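Local structure of endosialidase (Enterobacteria phage phi92, 4HIZ) at residues 287-292 with 334-339; 317-322 with 361-366; 352-357 with 379-384; 373-378 with 408-413. The protein hydrolyses polysialic acid, cutting within both alpha-2,8- and alpha-2,9-linked chains, presumably to let the phage through the capsule of its bacterial host. One frame throughout, in Å; residues are numbered along the deposited sequence. Where two conformers were deposited one is given.

Contact 1: residues 287-292 with 334-339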
loop_
_atom_site.group_PDB
_atom_site.type_symbol
_atom_site.label_atom_id
_atom_site.label_comp_id
_atom_site.label_asym_id
_atom_site.label_seq_id
_atom_site.Cartn_x
_atom_site.Cartn_y
_atom_site.Cartn_z
ATOM N N LEU A 287 -2.574 43.582 20.847
ATOM C CA LEU A 287 -2.269 42.270 21.416
ATOM C C LEU A 287 -2.692 41.159 20.485
ATOM O O LEU A 287 -2.077 40.078 20.507
ATOM C CB LEU A 287 -3.013 42.075 22.731
ATOM C CG LEU A 287 -2.570 43.032 23.822
ATOM C CD1 LEU A 287 -3.403 42.794 25.086
ATOM C CD2 LEU A 287 -1.099 42.806 24.072
ATOM N N CYS A 288 -3.757 41.379 19.721
ATOM C CA CYS A 288 -4.361 40.291 18.907
ATOM C C CYS A 288 -3.323 39.578 18.023
ATOM O O CYS A 288 -2.525 40.217 17.326
ATOM C CB CYS A 288 -5.519 40.837 18.013
ATOM S SG CYS A 288 -6.467 39.526 17.177
ATOM N N VAL A 289 -3.333 38.246 18.064
ATOM C CA VAL A 289 -2.578 37.467 17.065
ATOM C C VAL A 289 -3.553 36.579 16.320
ATOM O O VAL A 289 -4.319 35.817 16.917
ATOM C CB VAL A 289 -1.463 36.622 17.724
ATOM C CG1 VAL A 289 -0.719 35.702 16.662
ATOM C CG2 VAL A 289 -0.440 37.539 18.405
ATOM N N THR A 290 -3.539 36.705 15.008
ATOM C CA THR A 290 -4.406 35.867 14.172
ATOM C C THR A 290 -3.683 34.550 13.921
ATOM O O THR A 290 -4.255 33.472 14.104
ATOM C CB THR A 290 -4.704 36.571 12.854
ATOM O OG1 THR A 290 -5.435 37.769 13.132
ATOM C CG2 THR A 290 -5.589 35.712 11.947
ATOM N N GLU A 291 -2.431 34.652 13.498
ATOM C CA GLU A 291 -1.610 33.463 13.218
ATOM C C GLU A 291 -0.172 33.747 13.516
ATOM O O GLU A 291 0.305 34.851 13.247
ATOM C CB GLU A 291 -1.674 33.019 11.725
ATOM C CG GLU A 291 -3.000 32.413 11.304
ATOM C CD GLU A 291 -3.118 32.202 9.797
ATOM O OE1 GLU A 291 -2.396 32.868 9.043
ATOM O OE2 GLU A 291 -3.914 31.356 9.348
ATOM N N THR A 292 0.519 32.750 14.074
ATOM C CA THR A 292 1.982 32.687 14.031
ATOM C C THR A 292 2.376 31.830 12.819
ATOM O O THR A 292 1.691 30.832 12.491
ATOM C CB THR A 292 2.591 32.102 15.323
ATOM O OG1 THR A 292 2.072 30.800 15.605
ATOM C CG2 THR A 292 2.266 33.018 16.561
ATOM N N PHE A 334 9.899 37.237 24.496
ATOM C CA PHE A 334 10.024 37.697 23.122
ATOM C C PHE A 334 9.530 39.109 23.009
ATOM O O PHE A 334 8.829 39.618 23.906
ATOM C CB PHE A 334 9.208 36.782 22.139
ATOM C CG PHE A 334 7.756 36.702 22.490
ATOM C CD1 PHE A 334 7.300 35.763 23.404
ATOM C CD2 PHE A 334 6.849 37.630 21.968
ATOM C CE1 PHE A 334 5.960 35.723 23.769
ATOM C CE2 PHE A 334 5.494 37.580 22.309
ATOM C CZ PHE A 334 5.049 36.635 23.210
ATOM N N THR A 335 9.910 39.765 21.926
ATOM C CA THR A 335 9.377 41.114 21.679
ATOM C C THR A 335 8.767 41.165 20.301
ATOM O O THR A 335 9.214 40.496 19.376
ATOM C CB THR A 335 10.446 42.220 21.738
ATOM O OG1 THR A 335 11.556 41.835 20.916
ATOM C CG2 THR A 335 10.896 42.477 23.173
ATOM N N ARG A 336 7.711 41.966 20.169
ATOM C CA ARG A 336 7.038 42.141 18.887
ATOM C C ARG A 336 7.726 43.266 18.128
ATOM O O ARG A 336 7.899 44.392 18.666
ATOM C CB ARG A 336 5.573 42.501 19.104
ATOM C CG ARG A 336 4.781 41.466 19.889
ATOM C CD ARG A 336 3.290 41.819 19.854
ATOM N NE ARG A 336 2.533 40.933 20.733
ATOM C CZ ARG A 336 1.281 40.568 20.516
ATOM N NH1 ARG A 336 0.640 41.029 19.447
ATOM N NH2 ARG A 336 0.668 39.769 21.386
ATOM N N ARG A 337 8.128 42.987 16.898
ATOM C CA ARG A 337 8.736 43.993 16.031
ATOM C C ARG A 337 7.953 44.058 14.737
ATOM O O ARG A 337 7.907 43.062 13.993
ATOM C CB ARG A 337 10.203 43.642 15.783
ATOM C CG ARG A 337 11.036 43.718 17.103
ATOM C CD ARG A 337 12.439 43.209 16.957
ATOM N NE ARG A 337 13.128 43.339 18.253
ATOM C CZ ARG A 337 14.418 43.142 18.443
ATOM N NH1 ARG A 337 15.191 42.820 17.428
ATOM N NH2 ARG A 337 14.935 43.310 19.658
ATOM N N THR A 338 7.324 45.190 14.468
ATOM C CA THR A 338 6.359 45.243 13.347
ATOM C C THR A 338 6.883 46.019 12.146
ATOM O O THR A 338 7.778 46.878 12.274
ATOM C CB THR A 338 5.017 45.889 13.780
ATOM O OG1 THR A 338 5.257 47.199 14.300
ATOM C CG2 THR A 338 4.339 45.038 14.861
ATOM N N ILE A 339 6.323 45.712 10.980
ATOM C CA ILE A 339 6.572 46.521 9.799
ATOM C C ILE A 339 5.596 47.703 9.818
ATOM O O ILE A 339 4.654 47.741 10.626
ATOM C CB ILE A 339 6.421 45.687 8.498
ATOM C CG1 ILE A 339 4.956 45.261 8.260
ATOM C CG2 ILE A 339 7.356 44.483 8.553
ATOM C CD1 ILE A 339 4.751 44.614 6.851
#
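The carbonyl oxygen of L287 is gripped by both terminal nitrogens of the R336 guanidinium. NH2 of R336 donates to L287 O over 2.9 Å, with an N-H...O angle of 145°. NH1 of R336 reaches the same L287 O at 3.1 Å, but its angle of 137° makes this second bond weak. The oxygen sits at the edge of the guanidinium, in its plane, which lets both N-H groups converge on one acceptor. V289 comes in obliquely, its CG2 methyl 3.8 Å from R336 NH1. R336 spans the gap of 9.6 Å between the CA atoms of L287 and R336 because CG leaves anti to the carbonyl carbon (chi1 -59°) and the chain then runs extended from CG to NE. On its way the side chain packs on Y309 and L322, which belong to the two strands between the outermost strands 291-297 and 335-338. Just beyond V289, T290 and E291 both face H310 in a classic beta bulge. The forked bond sets a charged guanidinium edge against a neutral loop carbonyl, pinning the entrance to the first strand of this propeller blade to its last.

Contact 2: residues 317-322 with 361-366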
loop_
_atom_site.group_PDB
_atom_site.type_symbol
_atom_site.label_atom_id
_atom_site.label_comp_id
_atom_site.label_asym_id
_atom_site.label_seq_id
_atom_site.Cartn_x
_atom_site.Cartn_y
_atom_site.Cartn_z
ATOM N N ARG A 317 -4.453 46.593 11.467
ATOM C CA ARG A 317 -3.653 45.360 11.423
ATOM C C ARG A 317 -2.246 45.598 11.958
ATOM O O ARG A 317 -1.724 46.725 11.902
ATOM C CB ARG A 317 -3.530 44.851 9.986
ATOM C CG ARG A 317 -4.837 44.343 9.415
ATOM C CD ARG A 317 -4.613 43.426 8.234
ATOM N NE ARG A 317 -5.917 43.049 7.732
ATOM C CZ ARG A 317 -6.142 42.004 6.983
ATOM N NH1 ARG A 317 -5.123 41.219 6.647
ATOM N NH2 ARG A 317 -7.382 41.748 6.582
ATOM N N ARG A 318 -1.620 44.534 12.466
ATOM C CA ARG A 318 -0.187 44.552 12.769
ATOM C C ARG A 318 0.430 43.330 12.105
ATOM O O ARG A 318 -0.221 42.291 12.025
ATOM C CB ARG A 318 0.089 44.467 14.272
ATOM C CG ARG A 318 0.044 45.824 15.027
ATOM C CD ARG A 318 -1.374 46.235 15.254
ATOM N NE ARG A 318 -1.438 47.482 16.050
ATOM C CZ ARG A 318 -1.385 48.696 15.520
ATOM N NH1 ARG A 318 -1.276 48.818 14.198
ATOM N NH2 ARG A 318 -1.460 49.785 16.306
ATOM N N LEU A 319 1.656 43.456 11.616
ATOM C CA LEU A 319 2.327 42.290 11.027
ATOM C C LEU A 319 3.796 42.441 11.363
ATOM O O LEU A 319 4.354 43.553 11.290
ATOM C CB LEU A 319 2.121 42.334 9.518
ATOM C CG LEU A 319 2.718 41.133 8.761
ATOM C CD1 LEU A 319 1.843 40.754 7.527
ATOM C CD2 LEU A 319 4.171 41.371 8.328
ATOM N N GLY A 320 4.449 41.340 11.724
ATOM C CA GLY A 320 5.880 41.457 11.956
ATOM C C GLY A 320 6.425 40.168 12.501
ATOM O O GLY A 320 6.034 39.071 12.047
ATOM N N ILE A 321 7.322 40.289 13.484
ATOM C CA ILE A 321 7.960 39.108 14.053
ATOM C C ILE A 321 7.848 39.092 15.567
ATOM O O ILE A 321 7.736 40.139 16.208
ATOM C CB ILE A 321 9.443 39.021 13.642
ATOM C CG1 ILE A 321 10.292 40.143 14.297
ATOM C CG2 ILE A 321 9.560 39.038 12.081
ATOM C CD1 ILE A 321 11.782 40.025 13.956
ATOM N N LEU A 322 7.874 37.895 16.132
ATOM C CA LEU A 322 8.144 37.728 17.554
ATOM C C LEU A 322 9.615 37.361 17.641
ATOM O O LEU A 322 10.038 36.303 17.135
ATOM C CB LEU A 322 7.284 36.609 18.142
ATOM C CG LEU A 322 5.769 36.749 17.850
ATOM C CD1 LEU A 322 5.030 35.601 18.511
ATOM C CD2 LEU A 322 5.196 38.111 18.349
ATOM N N LEU A 361 11.744 39.433 4.555
ATOM C CA LEU A 361 10.347 39.148 4.879
ATOM C C LEU A 361 9.503 39.353 3.628
ATOM O O LEU A 361 9.720 40.302 2.873
ATOM C CB LEU A 361 9.888 40.109 6.012
ATOM C CG LEU A 361 8.409 40.049 6.456
ATOM C CD1 LEU A 361 8.262 40.455 7.943
ATOM C CD2 LEU A 361 7.485 40.954 5.624
ATOM N N THR A 362 8.553 38.448 3.384
ATOM C CA THR A 362 7.522 38.736 2.366
ATOM C C THR A 362 6.161 38.645 3.007
ATOM O O THR A 362 5.984 37.894 3.972
ATOM C CB THR A 362 7.513 37.658 1.242
ATOM O OG1 THR A 362 7.270 36.374 1.825
ATOM C CG2 THR A 362 8.818 37.645 0.488
ATOM N N THR A 363 5.176 39.380 2.469
ATOM C CA THR A 363 3.832 39.285 3.014
ATOM C C THR A 363 2.910 38.653 2.004
ATOM O O THR A 363 3.195 38.632 0.800
ATOM C CB THR A 363 3.220 40.684 3.327
ATOM O OG1 THR A 363 3.187 41.454 2.123
ATOM C CG2 THR A 363 4.058 41.446 4.373
ATOM N N ARG A 364 1.815 38.123 2.522
ATOM C CA ARG A 364 0.652 37.758 1.719
ATOM C C ARG A 364 -0.291 38.969 1.620
ATOM O O ARG A 364 -0.634 39.573 2.646
ATOM C CB ARG A 364 -0.125 36.668 2.450
ATOM C CG ARG A 364 -1.504 36.348 1.819
ATOM C CD ARG A 364 -2.071 35.126 2.523
ATOM N NE ARG A 364 -3.482 34.960 2.230
ATOM C CZ ARG A 364 -4.205 33.912 2.598
ATOM N NH1 ARG A 364 -3.653 32.914 3.274
ATOM N NH2 ARG A 364 -5.489 33.852 2.267
ATOM N N GLY A 365 -0.738 39.290 0.409
ATOM C CA GLY A 365 -1.762 40.330 0.214
ATOM C C GLY A 365 -3.138 39.710 0.449
ATOM O O GLY A 365 -3.368 38.542 0.059
ATOM N N THR A 366 -4.076 40.459 1.045
ATOM C CA THR A 366 -5.352 39.840 1.359
ATOM C C THR A 366 -6.499 40.384 0.522
ATOM O O THR A 366 -7.654 39.956 0.690
ATOM C CB THR A 366 -5.690 39.930 2.866
ATOM O OG1 THR A 366 -5.737 41.312 3.256
ATOM C CG2 THR A 366 -4.612 39.175 3.727
#
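L319 and T363 meet through methyl groups: CG2 of T363 lies 3.9 Å from L319 CD1 and nearly as close to L319 CD2, so the leucine fork straddles the threonine methyl. L319 CD2 also meets the residue two places earlier on the facing strand, at 4.2 Å from L361 CD1. At the partly exposed end the side chains of R317 and T366 run alongside in opposing directions, and R317 NH1 stands 3.4 Å from T366 OG1 and 3.6 Å from T366 CG2. The firm partner of that NH1 is the carbonyl of A347.

In the second shell, T363 carries OG1 between its backbone N and carbonyl carbon (chi1 59°), where it bonds to the backbone N of T374; this turns CG2 toward L319. R317 has its carbonyl held by R318 NH1 at 3.1 Å (N-H...O 156°) and by Q341 NE2, while R318 NE forms a salt bridge with D286. The closest CA atoms, L319 and T363, are 8.7 Å apart, too far for strand pairing. The evidence therefore points to face-to-face packing of two successive propeller blades, apolar inside and polar only at its edge, with the hydroxyl of T363 satisfied within its own sheet.

Contact 3: residues 352-357 with 379-384; sequences IKYYDG and ADLGEN. With CA (calcium ion), chain B.
An Asp box, the S-x-D-x-G-x-x-W signature of sialidase propeller blades, runs from S378 to W385 and sets L381 against Y354. L381 CD2 approaches Y354 CE1 obliquely at 3.8 Å; the ring is carried there with CG anti to the backbone N (chi1 -178°). Water 1 joins the segments: it takes a bond from L381 N at 2.8 Å and lies 3.2 Å from G357 O. Waters 2 and 3 lie between G357 O and A379 O, and are at most weakly bonded to the latter.

D380 to E383 form a type I' turn: L381 and G382 both take positive phi, and at G382 a side chain would strike the preceding carbonyl. D380 grips N384 with both carboxylate oxygens through their syn lone pairs: N384 N to D380 OD1 is 2.9 Å, and N384 ND2 to D380 OD2 is also 2.9 Å and almost straight (176°). S378 OG adds bonds to D380 N, G382 N and N384 O.

The calcium ion takes E383 O directly at 2.5 Å, and is linked through waters 4 and 5 to G382 O and N384 OD1. A turn closed by its aspartate between the third and fourth strands of a blade is the hallmark of the sialidase beta-propeller.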
loop_
_atom_site.group_PDB
_atom_site.type_symbol
_atom_site.label_atom_id
_atom_site.label_comp_id
_atom_site.label_asym_id
_atom_site.label_seq_id
_atom_site.Cartn_x
_atom_site.Cartn_y
_atom_site.Cartn_z
ATOM N N ILE A 352 9.646 34.638 6.776
ATOM C CA ILE A 352 10.850 35.349 7.200
ATOM C C ILE A 352 12.068 34.437 7.165
ATOM O O ILE A 352 11.978 33.266 7.552
ATOM C CB ILE A 352 10.721 35.939 8.626
ATOM C CG1 ILE A 352 10.285 34.878 9.646
ATOM C CG2 ILE A 352 9.716 37.085 8.623
ATOM C CD1 ILE A 352 10.309 35.395 11.120
ATOM N N LYS A 353 13.197 34.961 6.681
ATOM C CA LYS A 353 14.444 34.187 6.654
ATOM C C LYS A 353 15.623 35.121 6.904
ATOM O O LYS A 353 15.716 36.190 6.315
ATOM C CB LYS A 353 14.630 33.466 5.317
ATOM C CG LYS A 353 13.597 32.333 5.064
ATOM C CD LYS A 353 13.791 31.177 6.064
ATOM C CE LYS A 353 12.630 30.137 6.019
ATOM N NZ LYS A 353 11.284 30.825 6.365
ATOM N N TYR A 354 16.518 34.684 7.769
ATOM C CA TYR A 354 17.731 35.451 8.086
ATOM C C TYR A 354 18.924 34.857 7.368
ATOM O O TYR A 354 19.167 33.635 7.458
ATOM C CB TYR A 354 17.929 35.399 9.596
ATOM C CG TYR A 354 19.098 36.163 10.151
ATOM C CD1 TYR A 354 18.997 37.526 10.415
ATOM C CD2 TYR A 354 20.277 35.509 10.479
ATOM C CE1 TYR A 354 20.078 38.227 10.988
ATOM C CE2 TYR A 354 21.339 36.206 11.033
ATOM C CZ TYR A 354 21.226 37.548 11.271
ATOM O OH TYR A 354 22.301 38.233 11.852
ATOM N N TYR A 355 19.674 35.709 6.659
ATOM C CA TYR A 355 20.918 35.275 6.020
ATOM C C TYR A 355 21.981 36.335 6.200
ATOM O O TYR A 355 21.777 37.491 5.812
ATOM C CB TYR A 355 20.721 35.131 4.515
ATOM C CG TYR A 355 19.780 34.057 4.093
ATOM C CD1 TYR A 355 20.228 32.749 3.948
ATOM C CD2 TYR A 355 18.455 34.343 3.809
ATOM C CE1 TYR A 355 19.377 31.742 3.519
ATOM C CE2 TYR A 355 17.588 33.348 3.381
ATOM C CZ TYR A 355 18.063 32.046 3.250
ATOM O OH TYR A 355 17.235 31.046 2.812
ATOM N N ASP A 356 23.116 35.940 6.773
ATOM C CA ASP A 356 24.277 36.822 6.825
ATOM C C ASP A 356 23.941 38.198 7.388
ATOM O O ASP A 356 24.338 39.226 6.827
ATOM C CB ASP A 356 24.855 36.987 5.429
ATOM C CG ASP A 356 25.363 35.684 4.871
ATOM O OD1 ASP A 356 25.835 34.840 5.681
ATOM O OD2 ASP A 356 25.286 35.475 3.631
ATOM N N GLY A 357 23.212 38.222 8.491
ATOM C CA GLY A 357 22.972 39.470 9.195
ATOM C C GLY A 357 21.779 40.267 8.694
ATOM O O GLY A 357 21.475 41.309 9.252
ATOM N N ALA A 379 18.246 45.295 8.414
ATOM C CA ALA A 379 19.629 45.080 8.832
ATOM C C ALA A 379 19.781 45.164 10.356
ATOM O O ALA A 379 20.895 45.029 10.888
ATOM C CB ALA A 379 20.544 46.099 8.154
ATOM N N ASP A 380 18.672 45.381 11.060
ATOM C CA ASP A 380 18.715 45.506 12.508
ATOM C C ASP A 380 17.657 44.654 13.217
ATOM O O ASP A 380 17.032 45.088 14.201
ATOM C CB ASP A 380 18.647 46.981 12.941
ATOM C CG ASP A 380 17.346 47.655 12.554
ATOM O OD1 ASP A 380 16.460 46.984 11.987
ATOM O OD2 ASP A 380 17.203 48.881 12.835
ATOM N N LEU A 381 17.485 43.434 12.718
ATOM C CA LEU A 381 16.690 42.431 13.402
ATOM C C LEU A 381 15.240 42.873 13.544
ATOM O O LEU A 381 14.578 42.537 14.525
ATOM C CB LEU A 381 17.289 42.103 14.785
ATOM C CG LEU A 381 18.751 41.683 14.690
ATOM C CD1 LEU A 381 19.403 41.535 16.057
ATOM C CD2 LEU A 381 18.826 40.398 13.886
ATOM N N GLY A 382 14.741 43.618 12.563
ATOM C CA GLY A 382 13.315 43.876 12.518
ATOM C C GLY A 382 12.888 45.202 13.145
ATOM O O GLY A 382 11.693 45.501 13.191
ATOM N N GLU A 383 13.835 45.992 13.651
ATOM C CA GLU A 383 13.471 47.303 14.181
ATOM C C GLU A 383 13.139 48.287 13.069
ATOM O O GLU A 383 12.265 49.120 13.228
ATOM C CB GLU A 383 14.590 47.879 15.052
ATOM C CG GLU A 383 15.023 46.963 16.167
ATOM C CD GLU A 383 14.348 47.270 17.468
ATOM O OE1 GLU A 383 13.099 47.236 17.519
ATOM O OE2 GLU A 383 15.076 47.565 18.440
ATOM N N ASN A 384 13.853 48.195 11.948
ATOM C CA ASN A 384 13.610 49.071 10.796
ATOM C C ASN A 384 13.702 48.276 9.512
ATOM O O ASN A 384 14.563 47.403 9.400
ATOM C CB ASN A 384 14.646 50.183 10.767
ATOM C CG ASN A 384 14.473 51.147 11.934
ATOM O OD1 ASN A 384 13.589 51.992 11.912
ATOM N ND2 ASN A 384 15.272 50.976 12.967
HETATM CA CA CA B . 10.056 50.016 14.040
HETATM O O HOH W 1 18.728 41.981 10.708
HETATM O O HOH W 2 23.242 42.680 11.251
HETATM O O HOH W 3 21.103 41.813 12.058
HETATM O O HOH W 4 9.858 47.443 13.992
HETATM O O HOH W 5 11.347 52.005 13.888
HETATM O O HOH W 6 9.223 51.979 14.793
HETATM O O HOH W 7 8.891 49.454 11.740
HETATM O O HOH W 8 7.688 49.383 14.454
#

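Contact 4: residues 373-378 with 408-413; sequences STLAMS and LYIFGT
L375 and L408 meet with no flat group between them: the contact is made of methyls alone, and the rings of segment 408-413 belong to the alternate positions. Y409 packs on M438 and V404, and F411 stacks with the ring of Y486 while also touching M438. Y409 is further held by its OH, bonded to K440 NZ.

Across the interface, L375 CD1 lies 3.7 Å from L408 CD1 and, more loosely, 4.5 Å from I410 CD1. Since L408 CD1 and I410 CD1 are themselves 4.4 Å apart, the three methyls form a compact triangle, with the single L375 branch resting against two residues spaced i, i+2 on the other strand. L375 gets there with CG anti to its own backbone N (chi1 171°), and its side chain crosses that of L408 at a slant. The nearest CA atoms, those of L375 and I410, are 9.8 Å apart, which places the strands in separate, facing layers. All three residues are buried, and dispersion with exclusion of water is the force that the geometry supports.

Strand 374-378, paired with 358-365 and 386-389, is the third of its four-strand blade. Strand 407-413 lies between 401-404 and 435-442 in the following blade, where F401 backs both L408 and I410. The contact is thus a piece of the packing between consecutive blades of the propeller, third strand against second.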
loop_
_atom_site.group_PDB
_atom_site.type_symbol
_atom_site.label_atom_id
_atom_site.label_comp_id
_atom_site.label_asym_id
_atom_site.label_seq_id
_atom_site.Cartn_x
_atom_site.Cartn_y
_atom_site.Cartn_z
ATOM N N SER A 373 1.231 41.824 -1.840
ATOM C CA SER A 373 2.499 41.383 -1.233
ATOM C C SER A 373 3.633 42.389 -1.365
ATOM O O SER A 373 3.798 43.063 -2.409
ATOM C CB SER A 373 2.969 40.100 -1.928
ATOM O OG SER A 373 2.058 39.058 -1.647
ATOM N N THR A 374 4.473 42.398 -0.328
ATOM C CA THR A 374 5.633 43.283 -0.227
ATOM C C THR A 374 6.823 42.423 0.147
ATOM O O THR A 374 6.680 41.457 0.901
ATOM C CB THR A 374 5.401 44.284 0.929
ATOM O OG1 THR A 374 4.226 45.047 0.648
ATOM C CG2 THR A 374 6.562 45.264 1.109
ATOM N N LEU A 375 7.980 42.772 -0.400
ATOM C CA LEU A 375 9.264 42.222 0.018
ATOM C C LEU A 375 9.959 43.261 0.889
ATOM O O LEU A 375 9.974 44.449 0.557
ATOM C CB LEU A 375 10.137 41.894 -1.208
ATOM C CG LEU A 375 11.606 41.492 -0.974
ATOM C CD1 LEU A 375 11.729 40.174 -0.177
ATOM C CD2 LEU A 375 12.348 41.365 -2.321
ATOM N N ALA A 376 10.523 42.838 2.008
ATOM C CA ALA A 376 11.179 43.803 2.902
ATOM C C ALA A 376 12.479 43.197 3.427
ATOM O O ALA A 376 12.632 41.967 3.442
ATOM C CB ALA A 376 10.239 44.162 4.034
ATOM N N MET A 377 13.426 44.051 3.846
ATOM C CA MET A 377 14.626 43.552 4.490
ATOM C C MET A 377 14.989 44.458 5.655
ATOM O O MET A 377 14.716 45.656 5.609
ATOM C CB MET A 377 15.775 43.467 3.482
ATOM C CG MET A 377 16.159 44.803 2.907
ATOM S SD MET A 377 17.563 45.545 3.787
ATOM C CE MET A 377 18.768 44.899 2.661
ATOM N N SER A 378 15.599 43.886 6.691
ATOM C CA SER A 378 15.992 44.670 7.858
ATOM C C SER A 378 17.405 44.289 8.196
ATOM O O SER A 378 17.724 43.106 8.284
ATOM C CB SER A 378 15.090 44.356 9.050
ATOM O OG SER A 378 15.586 44.977 10.239
ATOM N N LEU A 408 16.987 35.983 -4.119
ATOM C CA LEU A 408 15.897 35.294 -3.446
ATOM C C LEU A 408 15.094 34.585 -4.515
ATOM O O LEU A 408 14.693 35.207 -5.516
ATOM C CB LEU A 408 14.960 36.303 -2.750
ATOM C CG LEU A 408 15.609 37.146 -1.632
ATOM C CD1 LEU A 408 14.522 37.916 -0.897
ATOM C CD2 LEU A 408 16.363 36.262 -0.654
ATOM N N TYR A 409 14.845 33.297 -4.302
ATOM C CA TYR A 409 13.909 32.521 -5.143
ATOM C C TYR A 409 12.592 32.493 -4.383
ATOM O O TYR A 409 12.510 31.895 -3.293
ATOM C CB TYR A 409 14.412 31.093 -5.342
ATOM C CG TYR A 409 15.546 30.935 -6.305
ATOM C CD1 TYR A 409 16.842 31.258 -5.945
ATOM C CD2 TYR A 409 15.334 30.393 -7.563
ATOM C CE1 TYR A 409 17.881 31.067 -6.833
ATOM C CE2 TYR A 409 16.363 30.207 -8.436
ATOM C CZ TYR A 409 17.636 30.539 -8.066
ATOM O OH TYR A 409 18.682 30.350 -8.945
ATOM N N ILE A 410 11.576 33.170 -4.941
ATOM C CA ILE A 410 10.304 33.411 -4.259
ATOM C C ILE A 410 9.169 32.723 -5.023
ATOM O O ILE A 410 9.090 32.891 -6.234
ATOM C CB ILE A 410 10.007 34.931 -4.173
ATOM C CG1 ILE A 410 11.169 35.625 -3.446
ATOM C CG2 ILE A 410 8.685 35.163 -3.435
ATOM C CD1 ILE A 410 11.064 37.160 -3.451
ATOM N N PHE A 411 8.314 31.995 -4.305
ATOM C CA PHE A 411 7.275 31.155 -4.917
ATOM C C PHE A 411 5.907 31.562 -4.397
ATOM O O PHE A 411 5.752 31.939 -3.235
ATOM C CB PHE A 411 7.500 29.677 -4.548
ATOM C CG PHE A 411 8.755 29.084 -5.128
ATOM C CD1 PHE A 411 10.007 29.345 -4.538
ATOM C CD2 PHE A 411 8.706 28.328 -6.271
ATOM C CE1 PHE A 411 11.164 28.805 -5.069
ATOM C CE2 PHE A 411 9.883 27.753 -6.814
ATOM C CZ PHE A 411 11.106 27.982 -6.221
ATOM N N GLY A 412 4.890 31.392 -5.229
ATOM C CA GLY A 412 3.518 31.558 -4.788
ATOM C C GLY A 412 2.623 30.785 -5.745
ATOM O O GLY A 412 3.064 30.378 -6.828
ATOM N N THR A 413 1.403 30.551 -5.307
ATOM C CA THR A 413 0.439 29.782 -6.126
ATOM C C THR A 413 -0.911 30.439 -6.005
ATOM O O THR A 413 -1.346 30.727 -4.892
ATOM C CB THR A 413 0.340 28.346 -5.586
ATOM O OG1 THR A 413 1.641 27.732 -5.597
ATOM C CG2 THR A 413 -0.630 27.484 -6.413
#

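From the N terminus, the chain opens contact 1 at 287-292 and contact 2 at 317-322 before 334-339 closes contact 1 within one blade, first strand to last. Segment 352-357 then opens contact 3, 361-366 closes contact 2 against the preceding blade, and 373-378 opens contact 4 before 379-384 closes contact 3. Finally 408-413 closes contact 4 from the next blade. Each contact crosses its successor and none nests; contacts 1 and 3, like 2 and 4, stand in series. Contacts 2 and 4 repeat one interblade pattern. R337 NH1, bonded to L381 O, ties contact 1 to contact 3 across the first pair of blades; contact 4 adds the third.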